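Local coordinates for protein internalin (Listeria monocytogenes serotype 4b, PDB 4FMZ) that probably serves in adhesion to or invasion of host cells, as a leucine-rich-repeat protein of the internalin family, at residues V272-I277 with F293-Q298; L299-M304 with H322-R327; F317-H322 with S337-N342. One frame throughout, in Å; residues are numbered along the deposited sequence. Where two conformers were deposited one is given.

Contact 1. Residues V272-I277 with F293-Q298; sequences VGSNQI and FLNNNQ. With EDO (1,2-ethanediol), chain H.
N297 reaches across to the neighbouring turn of the leucine-rich-repeat solenoid and spends both ends of its amide there, the work of the asparagine that marks each repeat. Its CG stands beside its backbone N (chi1 -86°), which lays the amide among the loop's peptide groups. N297 ND2 gives one hydrogen to V272 O (3.0 Å) in a nearly straight bond and the other to L294 O, while N297 OD1 accepts the N-H of I277 N (3.0 Å). V272 O is gripped twice: N275, the equivalent asparagine one repeat earlier, sends its ND2 to the opposite face of that carbonyl. A side-chain amide carries two N-H donors and an acceptor on one flat group, which suits buried loop carbonyls and N-H groups. I277 lies alongside N297, its CB and CD1 each 3.5 Å from OD1. Inward, the branched V272 and L294 run side by side, CG2 to CD2 3.6 Å. On the surface, O1 of an ethanediol lies 2.8 Å from S274 OG and accepts a bond from N295 ND2, and two waters join Q298 NE2 to N275 O and Q276 OE1. Backbone bonds from V272 N to F293 O, S274 N to N295 O and Q298 N to I277 O (2.8 Å) keep the turns in step. These loops continue the parallel strands 269-271 and 291-293, and N321 of the next repeat gives its ND2 to L294 O.

Contact 2. Residues L299-M304 with H322-R327; sequences LGNEDM and HITDIR
The flat amide of N301 meets T324 and D325 through its edge and from above. In the amide plane, ND2 points at T324 OG1 (2.9 Å) and OD1 receives T324 N on a lone pair (2.8 Å, N-H...O angle 167°); the D325 N-H comes from above that plane, at 3.1 Å. Three bonds fix the amide's rotation, and asparagine suits a place that needs a donor and a double acceptor on a short stem. T324 can answer because its OG1 sits between backbone N and carbonyl carbon (chi1 59°), turned to N301. The guanidinium of R327 has the D325 carboxyl carbon at its edge, in plane: NE and NH2 grip D325 side-on, each taking one oxygen, in a salt bridge. D325 OD1 also accepts R327 N, forming an Asx turn. Apart from these polar groups, I323 and selenomethionine M304, in one of its two deposited conformers, meet tip to tip, SE lying 3.7 Å from I323 CG2; a flexible apolar chain suits packing against isoleucine. H322 N binds L299 O (2.8 Å), and water bridges tie N301 N to H322 O and N301 O to D325 O. G300 N bonds D303 OD2 (2.7 Å), bracing the 3-10 turn 301-303. That turn leads into helix 304-308, and the contact joins it to the loop between strands 315-317 and 337-338, this M304 conformer touching L318 and L329.

Contact 3. Residues F317-H322 with S337-N342; sequences FLSQNH and SADFAN. With EDO (1,2-ethanediol), chain G.
Past strand 315-317 the backbone at L318 and S319 turns its N-H groups toward the final turn of the leucine-rich-repeat solenoid, which holds the weakly bonded strand at about 337-338. In this last turn the carboxylate of D339 receives them. OD1 accepts L318 N (2.7 Å) and S319 N (3.0 Å) from opposite faces of its plane; OD2 accepts S319 N at 3.2 Å. Three donors, L318 N, S319 N (shared between both oxygens) and S319 OG, grip the carboxylate, and aspartate, short and with two acceptors, suits the task; they probably favour its charged form. D339 CG lies between its backbone N and carbonyl carbon (chi1 72°), which lays the carboxylate across the CB-CG end of F317. The two flat groups are stacked, 21° apart, and D339 CB stands over the ring centre of F317, 3.7 Å from the centroid, as a CH-pi contact. S337 OG lies at the edge of the same ring, near its plane. A large flat residue at 317 gives the aspartate a broad surface, and F293 of the preceding turn meets the F317 ring edge-to-face. F340 runs alongside L318, CE1 to CB 4.0 Å, while an ethanediol carbon covers one ring face. That ethanediol donates from O1 to L318 O, which also accepts N321 ND2. S319 OG closes the set by giving its hydrogen to D339 OD2 at 2.7 Å, from above the carboxylate plane.

In the fold
All three contacts belong to the C-terminal end of the solenoid, and each joins successive turns. Contacts 2 and 3 are interleaved along the chain and share H322, with centres about 10 Å apart; contact 1 precedes both, its centre about 11 Å from that of contact 3 and 13 Å from that of contact 2. N321 of contact 3 ties in both others: its OD1 lies 3.0 Å from L299 N of contact 2 and its ND2 bonds L294 O of contact 1. Backbone pairs from L294 N to F317 O and N296 N to S319 O carry contact 1 into contact 3, and I326 CD1 packs on F340 CE2 at 3.9 Å. The ethanediols probably came from the crystallisation liquor.

Contact 1. Residues V272-I277 with F293-Q298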
loop_
_atom_site.group_PDB
_atom_site.type_symbol
_atom_site.label_atom_id
_atom_site.label_comp_id
_atom_site.label_asym_id
_atom_site.label_seq_id
_atom_site.Cartn_x
_atom_site.Cartn_y
_atom_site.Cartn_z
ATOM N N VAL A 272 0.720 20.964 1.301
ATOM C CA VAL A 272 1.850 21.507 0.559
ATOM C C VAL A 272 2.861 22.136 1.554
ATOM O O VAL A 272 3.598 23.043 1.193
ATOM C CB VAL A 272 1.424 22.505 -0.567
ATOM C CG1 VAL A 272 0.814 21.775 -1.762
ATOM C CG2 VAL A 272 0.468 23.570 -0.044
ATOM N N GLY A 273 2.899 21.612 2.780
ATOM C CA GLY A 273 3.831 22.054 3.813
ATOM C C GLY A 273 5.262 21.763 3.398
ATOM O O GLY A 273 5.500 20.807 2.657
ATOM N N SER A 274 6.228 22.606 3.829
ATOM C CA SER A 274 7.657 22.426 3.516
ATOM C C SER A 274 7.936 22.486 1.988
ATOM O O SER A 274 8.485 21.562 1.367
ATOM C CB SER A 274 8.193 21.128 4.137
ATOM O OG SER A 274 8.067 21.190 5.548
ATOM N N ASN A 275 7.541 23.609 1.402
ATOM C CA ASN A 275 7.785 23.925 0.006
ATOM C C ASN A 275 8.307 25.376 -0.056
ATOM O O ASN A 275 8.846 25.870 0.944
ATOM C CB ASN A 275 6.536 23.675 -0.845
ATOM C CG ASN A 275 6.368 22.217 -1.207
ATOM O OD1 ASN A 275 7.151 21.672 -1.973
ATOM N ND2 ASN A 275 5.389 21.535 -0.612
ATOM N N GLN A 276 8.197 26.034 -1.222
ATOM C CA GLN A 276 8.698 27.393 -1.407
ATOM C C GLN A 276 7.581 28.299 -1.965
ATOM O O GLN A 276 7.848 29.206 -2.751
ATOM C CB GLN A 276 9.936 27.352 -2.336
ATOM C CG GLN A 276 11.140 26.633 -1.719
ATOM C CD GLN A 276 12.229 26.309 -2.717
ATOM O OE1 GLN A 276 12.822 27.203 -3.337
ATOM N NE2 GLN A 276 12.548 25.014 -2.865
ATOM N N ILE A 277 6.336 28.072 -1.527
ATOM C CA ILE A 277 5.160 28.796 -2.019
ATOM C C ILE A 277 5.047 30.205 -1.405
ATOM O O ILE A 277 5.091 30.358 -0.188
ATOM C CB ILE A 277 3.880 27.953 -1.771
ATOM C CG1 ILE A 277 3.960 26.610 -2.543
ATOM C CG2 ILE A 277 2.604 28.733 -2.148
ATOM C CD1 ILE A 277 3.350 25.415 -1.829
ATOM N N PHE A 293 -2.529 22.378 4.715
ATOM C CA PHE A 293 -1.212 22.438 5.358
ATOM C C PHE A 293 -0.287 23.316 4.512
ATOM O O PHE A 293 0.123 22.930 3.411
ATOM C CB PHE A 293 -0.638 21.030 5.569
ATOM C CG PHE A 293 -1.520 20.148 6.430
ATOM C CD1 PHE A 293 -2.523 19.371 5.863
ATOM C CD2 PHE A 293 -1.381 20.134 7.810
ATOM C CE1 PHE A 293 -3.360 18.586 6.660
ATOM C CE2 PHE A 293 -2.223 19.349 8.610
ATOM C CZ PHE A 293 -3.197 18.572 8.031
ATOM N N LEU A 294 -0.004 24.523 5.026
ATOM C CA LEU A 294 0.815 25.532 4.361
ATOM C C LEU A 294 2.018 25.965 5.206
ATOM O O LEU A 294 2.680 26.938 4.856
ATOM C CB LEU A 294 -0.048 26.760 4.002
ATOM C CG LEU A 294 -0.845 26.662 2.692
ATOM C CD1 LEU A 294 -1.915 27.729 2.641
ATOM C CD2 LEU A 294 0.060 26.799 1.480
ATOM N N ASN A 295 2.310 25.243 6.302
ATOM C CA ASN A 295 3.451 25.499 7.192
ATOM C C ASN A 295 4.762 25.399 6.403
ATOM O O ASN A 295 4.815 24.667 5.417
ATOM C CB ASN A 295 3.462 24.473 8.350
ATOM C CG ASN A 295 3.430 23.045 7.851
ATOM O OD1 ASN A 295 2.398 22.557 7.366
ATOM N ND2 ASN A 295 4.592 22.404 7.819
ATOM N N ASN A 296 5.815 26.115 6.848
ATOM C CA ASN A 296 7.156 26.069 6.239
ATOM C C ASN A 296 7.138 26.398 4.735
ATOM O O ASN A 296 7.623 25.644 3.889
ATOM C CB ASN A 296 7.816 24.711 6.517
ATOM C CG ASN A 296 8.006 24.503 7.993
ATOM O OD1 ASN A 296 7.157 23.929 8.662
ATOM N ND2 ASN A 296 9.048 25.083 8.559
ATOM N N ASN A 297 6.548 27.545 4.430
ATOM C CA ASN A 297 6.479 28.092 3.081
ATOM C C ASN A 297 6.963 29.530 3.171
ATOM O O ASN A 297 7.648 29.855 4.139
ATOM C CB ASN A 297 5.065 27.934 2.494
ATOM C CG ASN A 297 4.898 26.595 1.848
ATOM O OD1 ASN A 297 5.508 26.327 0.815
ATOM N ND2 ASN A 297 4.127 25.697 2.471
ATOM N N GLN A 298 6.623 30.385 2.208
ATOM C CA GLN A 298 7.099 31.762 2.202
ATOM C C GLN A 298 5.913 32.748 2.154
ATOM O O GLN A 298 5.983 33.788 1.489
ATOM C CB GLN A 298 8.072 31.964 1.019
ATOM C CG GLN A 298 9.320 31.071 1.135
ATOM C CD GLN A 298 10.326 31.234 0.030
ATOM O OE1 GLN A 298 10.515 32.321 -0.522
ATOM N NE2 GLN A 298 11.074 30.175 -0.235
HETATM C C1 EDO H . 5.763 18.718 5.868
HETATM O O1 EDO H . 5.684 20.035 6.395
HETATM C C2 EDO H . 4.481 18.409 5.064
HETATM O O2 EDO H . 3.372 18.849 5.822
HETATM O O HOH W 1 10.843 28.076 1.964
HETATM O O HOH W 2 12.969 29.642 -1.896
#

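Contact 2. Residues L299-M304 with H322-R327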
loop_
_atom_site.group_PDB
_atom_site.type_symbol
_atom_site.label_atom_id
_atom_site.label_comp_id
_atom_site.label_asym_id
_atom_site.label_seq_id
_atom_site.Cartn_x
_atom_site.Cartn_y
_atom_site.Cartn_z
ATOM N N LEU A 299 4.853 32.445 2.920
ATOM C CA LEU A 299 3.645 33.277 2.978
ATOM C C LEU A 299 3.787 34.441 3.957
ATOM O O LEU A 299 4.536 34.349 4.926
ATOM C CB LEU A 299 2.411 32.443 3.355
ATOM C CG LEU A 299 2.081 31.231 2.466
ATOM C CD1 LEU A 299 0.995 30.405 3.102
ATOM C CD2 LEU A 299 1.668 31.658 1.040
ATOM N N GLY A 300 3.017 35.491 3.717
ATOM C CA GLY A 300 2.998 36.688 4.546
ATOM C C GLY A 300 1.596 37.142 4.881
ATOM O O GLY A 300 0.624 36.464 4.561
ATOM N N ASN A 301 1.485 38.322 5.482
ATOM C CA ASN A 301 0.213 38.900 5.923
ATOM C C ASN A 301 -0.796 39.096 4.793
ATOM O O ASN A 301 -1.985 38.900 5.023
ATOM C CB ASN A 301 0.472 40.219 6.637
ATOM C CG ASN A 301 1.264 40.022 7.911
ATOM O OD1 ASN A 301 1.325 38.920 8.477
ATOM N ND2 ASN A 301 1.883 41.086 8.397
ATOM N N GLU A 302 -0.327 39.470 3.584
ATOM C CA GLU A 302 -1.168 39.702 2.409
ATOM C C GLU A 302 -1.827 38.413 1.887
ATOM O O GLU A 302 -2.734 38.488 1.054
ATOM C CB GLU A 302 -0.346 40.365 1.277
ATOM C CG GLU A 302 0.695 39.461 0.618
ATOM C CD GLU A 302 2.021 39.231 1.324
ATOM O OE1 GLU A 302 2.203 39.704 2.473
ATOM O OE2 GLU A 302 2.889 38.570 0.711
ATOM N N ASP A 303 -1.377 37.240 2.353
ATOM C CA ASP A 303 -1.915 35.969 1.879
ATOM C C ASP A 303 -2.986 35.417 2.777
ATOM O O ASP A 303 -3.518 34.343 2.486
ATOM C CB ASP A 303 -0.770 34.937 1.793
ATOM C CG ASP A 303 0.407 35.399 0.957
ATOM O OD1 ASP A 303 0.189 35.809 -0.212
ATOM O OD2 ASP A 303 1.542 35.355 1.468
HETATM N N MSE A 304 -3.297 36.116 3.875
HETATM C CA MSE A 304 -4.229 35.602 4.865
HETATM C C MSE A 304 -5.697 35.786 4.499
HETATM O O MSE A 304 -6.519 34.922 4.843
HETATM C CB MSE A 304 -3.927 36.218 6.220
HETATM C CG MSE A 304 -3.834 35.184 7.294
HETATM SE SE MSE A 304 -2.271 33.967 7.388
HETATM C CE MSE A 304 -1.768 33.590 5.570
ATOM N N HIS A 322 6.064 33.860 7.229
ATOM C CA HIS A 322 6.466 35.220 7.676
ATOM C C HIS A 322 5.201 35.991 8.111
ATOM O O HIS A 322 5.062 37.170 7.794
ATOM C CB HIS A 322 7.222 36.000 6.554
ATOM C CG HIS A 322 8.256 35.198 5.845
ATOM N ND1 HIS A 322 9.409 34.776 6.487
ATOM C CD2 HIS A 322 8.266 34.731 4.576
ATOM C CE1 HIS A 322 10.068 34.048 5.598
ATOM N NE2 HIS A 322 9.429 34.007 4.431
ATOM N N ILE A 323 4.261 35.315 8.793
ATOM C CA ILE A 323 2.980 35.926 9.167
ATOM C C ILE A 323 3.061 36.522 10.558
ATOM O O ILE A 323 3.502 35.844 11.490
ATOM C CB ILE A 323 1.829 34.892 9.049
ATOM C CG1 ILE A 323 1.793 34.270 7.642
ATOM C CG2 ILE A 323 0.457 35.484 9.430
ATOM C CD1 ILE A 323 1.310 32.785 7.661
ATOM N N THR A 324 2.603 37.779 10.699
ATOM C CA THR A 324 2.574 38.473 11.990
ATOM C C THR A 324 1.143 38.914 12.349
ATOM O O THR A 324 0.889 39.297 13.497
ATOM C CB THR A 324 3.535 39.672 11.993
ATOM O OG1 THR A 324 3.163 40.592 10.958
ATOM C CG2 THR A 324 5.000 39.253 11.866
ATOM N N ASP A 325 0.218 38.852 11.372
ATOM C CA ASP A 325 -1.168 39.268 11.557
ATOM C C ASP A 325 -2.085 38.201 10.996
ATOM O O ASP A 325 -2.160 37.995 9.776
ATOM C CB ASP A 325 -1.418 40.647 10.892
ATOM C CG ASP A 325 -2.810 41.248 11.073
ATOM O OD1 ASP A 325 -3.658 40.612 11.756
ATOM O OD2 ASP A 325 -3.049 42.359 10.547
ATOM N N ILE A 326 -2.771 37.507 11.906
ATOM C CA ILE A 326 -3.700 36.444 11.550
ATOM C C ILE A 326 -5.171 36.917 11.672
ATOM O O ILE A 326 -6.068 36.076 11.617
ATOM C CB ILE A 326 -3.441 35.170 12.408
ATOM C CG1 ILE A 326 -3.579 35.458 13.931
ATOM C CG2 ILE A 326 -2.083 34.527 12.064
ATOM C CD1 ILE A 326 -3.920 34.239 14.813
ATOM N N ARG A 327 -5.425 38.240 11.827
ATOM C CA ARG A 327 -6.798 38.752 11.969
ATOM C C ARG A 327 -7.722 38.333 10.791
ATOM O O ARG A 327 -8.840 37.933 11.105
ATOM C CB ARG A 327 -6.848 40.256 12.183
ATOM C CG ARG A 327 -6.481 40.647 13.617
ATOM C CD ARG A 327 -6.386 42.147 13.806
ATOM N NE ARG A 327 -5.260 42.734 13.075
ATOM C CZ ARG A 327 -4.974 44.031 13.071
ATOM N NH1 ARG A 327 -5.722 44.883 13.759
ATOM N NH2 ARG A 327 -3.939 44.487 12.375
HETATM O O HOH W 3 -2.961 39.406 7.667
HETATM O O HOH W 4 4.091 39.439 6.191
#

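Contact 3. Residues F317-H322 with S337-N342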
loop_
_atom_site.group_PDB
_atom_site.type_symbol
_atom_site.label_atom_id
_atom_site.label_comp_id
_atom_site.label_asym_id
_atom_site.label_seq_id
_atom_site.Cartn_x
_atom_site.Cartn_y
_atom_site.Cartn_z
ATOM N N PHE A 317 -2.662 24.513 8.978
ATOM C CA PHE A 317 -1.275 24.639 9.419
ATOM C C PHE A 317 -0.612 25.790 8.669
ATOM O O PHE A 317 -0.679 25.859 7.433
ATOM C CB PHE A 317 -0.494 23.329 9.243
ATOM C CG PHE A 317 -0.690 22.286 10.332
ATOM C CD1 PHE A 317 -1.929 22.121 10.957
ATOM C CD2 PHE A 317 0.338 21.422 10.679
ATOM C CE1 PHE A 317 -2.111 21.158 11.966
ATOM C CE2 PHE A 317 0.146 20.434 11.658
ATOM C CZ PHE A 317 -1.081 20.299 12.284
ATOM N N LEU A 318 -0.022 26.728 9.423
ATOM C CA LEU A 318 0.620 27.907 8.847
ATOM C C LEU A 318 1.916 28.280 9.545
ATOM O O LEU A 318 2.483 29.306 9.199
ATOM C CB LEU A 318 -0.330 29.119 8.909
ATOM C CG LEU A 318 -1.459 29.185 7.900
ATOM C CD1 LEU A 318 -2.427 30.259 8.272
ATOM C CD2 LEU A 318 -0.934 29.411 6.488
ATOM N N SER A 319 2.392 27.486 10.519
ATOM C CA SER A 319 3.602 27.865 11.262
ATOM C C SER A 319 4.832 27.989 10.361
ATOM O O SER A 319 4.904 27.360 9.316
ATOM C CB SER A 319 3.883 26.883 12.393
ATOM O OG SER A 319 4.334 25.621 11.933
ATOM N N GLN A 320 5.775 28.848 10.771
ATOM C CA GLN A 320 7.075 29.083 10.139
ATOM C C GLN A 320 6.987 29.523 8.655
ATOM O O GLN A 320 7.638 28.974 7.753
ATOM C CB GLN A 320 8.019 27.886 10.330
ATOM C CG GLN A 320 8.300 27.626 11.832
ATOM C CD GLN A 320 9.527 26.789 12.090
ATOM O OE1 GLN A 320 9.815 25.824 11.382
ATOM N NE2 GLN A 320 10.226 27.081 13.179
ATOM N N ASN A 321 6.190 30.566 8.447
ATOM C CA ASN A 321 6.083 31.366 7.225
ATOM C C ASN A 321 6.656 32.730 7.648
ATOM O O ASN A 321 7.567 32.738 8.482
ATOM C CB ASN A 321 4.622 31.436 6.745
ATOM C CG ASN A 321 4.206 30.223 5.965
ATOM O OD1 ASN A 321 4.537 30.087 4.796
ATOM N ND2 ASN A 321 3.457 29.327 6.582
ATOM N N HIS A 322 6.064 33.860 7.229
ATOM C CA HIS A 322 6.466 35.220 7.676
ATOM C C HIS A 322 5.201 35.991 8.111
ATOM O O HIS A 322 5.062 37.170 7.794
ATOM C CB HIS A 322 7.222 36.000 6.554
ATOM C CG HIS A 322 8.256 35.198 5.845
ATOM N ND1 HIS A 322 9.409 34.776 6.487
ATOM C CD2 HIS A 322 8.266 34.731 4.576
ATOM C CE1 HIS A 322 10.068 34.048 5.598
ATOM N NE2 HIS A 322 9.429 34.007 4.431
ATOM N N SER A 337 -7.897 22.079 14.629
ATOM C CA SER A 337 -6.464 21.887 14.685
ATOM C C SER A 337 -5.766 22.997 13.914
ATOM O O SER A 337 -6.107 23.230 12.762
ATOM C CB SER A 337 -6.135 20.526 14.086
ATOM O OG SER A 337 -4.783 20.163 14.289
ATOM N N ALA A 338 -4.866 23.735 14.567
ATOM C CA ALA A 338 -4.100 24.830 13.959
ATOM C C ALA A 338 -2.742 24.901 14.652
ATOM O O ALA A 338 -2.705 25.132 15.863
ATOM C CB ALA A 338 -4.860 26.149 14.084
ATOM N N ASP A 339 -1.633 24.630 13.911
ATOM C CA ASP A 339 -0.262 24.538 14.440
ATOM C C ASP A 339 0.346 25.874 14.942
ATOM O O ASP A 339 1.562 25.940 15.110
ATOM C CB ASP A 339 0.669 23.910 13.384
ATOM C CG ASP A 339 1.000 24.788 12.181
ATOM O OD1 ASP A 339 0.305 25.817 11.980
ATOM O OD2 ASP A 339 1.967 24.463 11.465
ATOM N N PHE A 340 -0.470 26.913 15.176
ATOM C CA PHE A 340 0.026 28.196 15.699
ATOM C C PHE A 340 -0.740 28.521 16.987
ATOM O O PHE A 340 -1.963 28.370 17.037
ATOM C CB PHE A 340 -0.012 29.333 14.653
ATOM C CG PHE A 340 -1.276 29.476 13.842
ATOM C CD1 PHE A 340 -1.549 28.606 12.779
ATOM C CD2 PHE A 340 -2.185 30.492 14.115
ATOM C CE1 PHE A 340 -2.727 28.716 12.042
ATOM C CE2 PHE A 340 -3.355 30.618 13.349
ATOM C CZ PHE A 340 -3.620 29.720 12.329
ATOM N N ALA A 341 0.013 28.906 18.040
ATOM C CA ALA A 341 -0.432 29.125 19.416
ATOM C C ALA A 341 -1.589 30.106 19.573
ATOM O O ALA A 341 -2.473 29.844 20.394
ATOM C CB ALA A 341 0.739 29.562 20.289
ATOM N N ASN A 342 -1.582 31.235 18.856
ATOM C CA ASN A 342 -2.634 32.222 19.061
ATOM C C ASN A 342 -3.894 31.899 18.267
ATOM O O ASN A 342 -3.925 30.923 17.506
ATOM C CB ASN A 342 -2.135 33.657 18.747
ATOM C CG ASN A 342 -1.223 33.833 17.549
ATOM O OD1 ASN A 342 -0.781 32.878 16.899
ATOM N ND2 ASN A 342 -0.881 35.081 17.259
HETATM C C1 EDO G . 1.156 31.538 11.386
HETATM O O1 EDO G . 2.446 31.382 10.803
HETATM C C2 EDO G . 1.276 32.559 12.524
HETATM O O2 EDO G . 2.334 32.138 13.373
#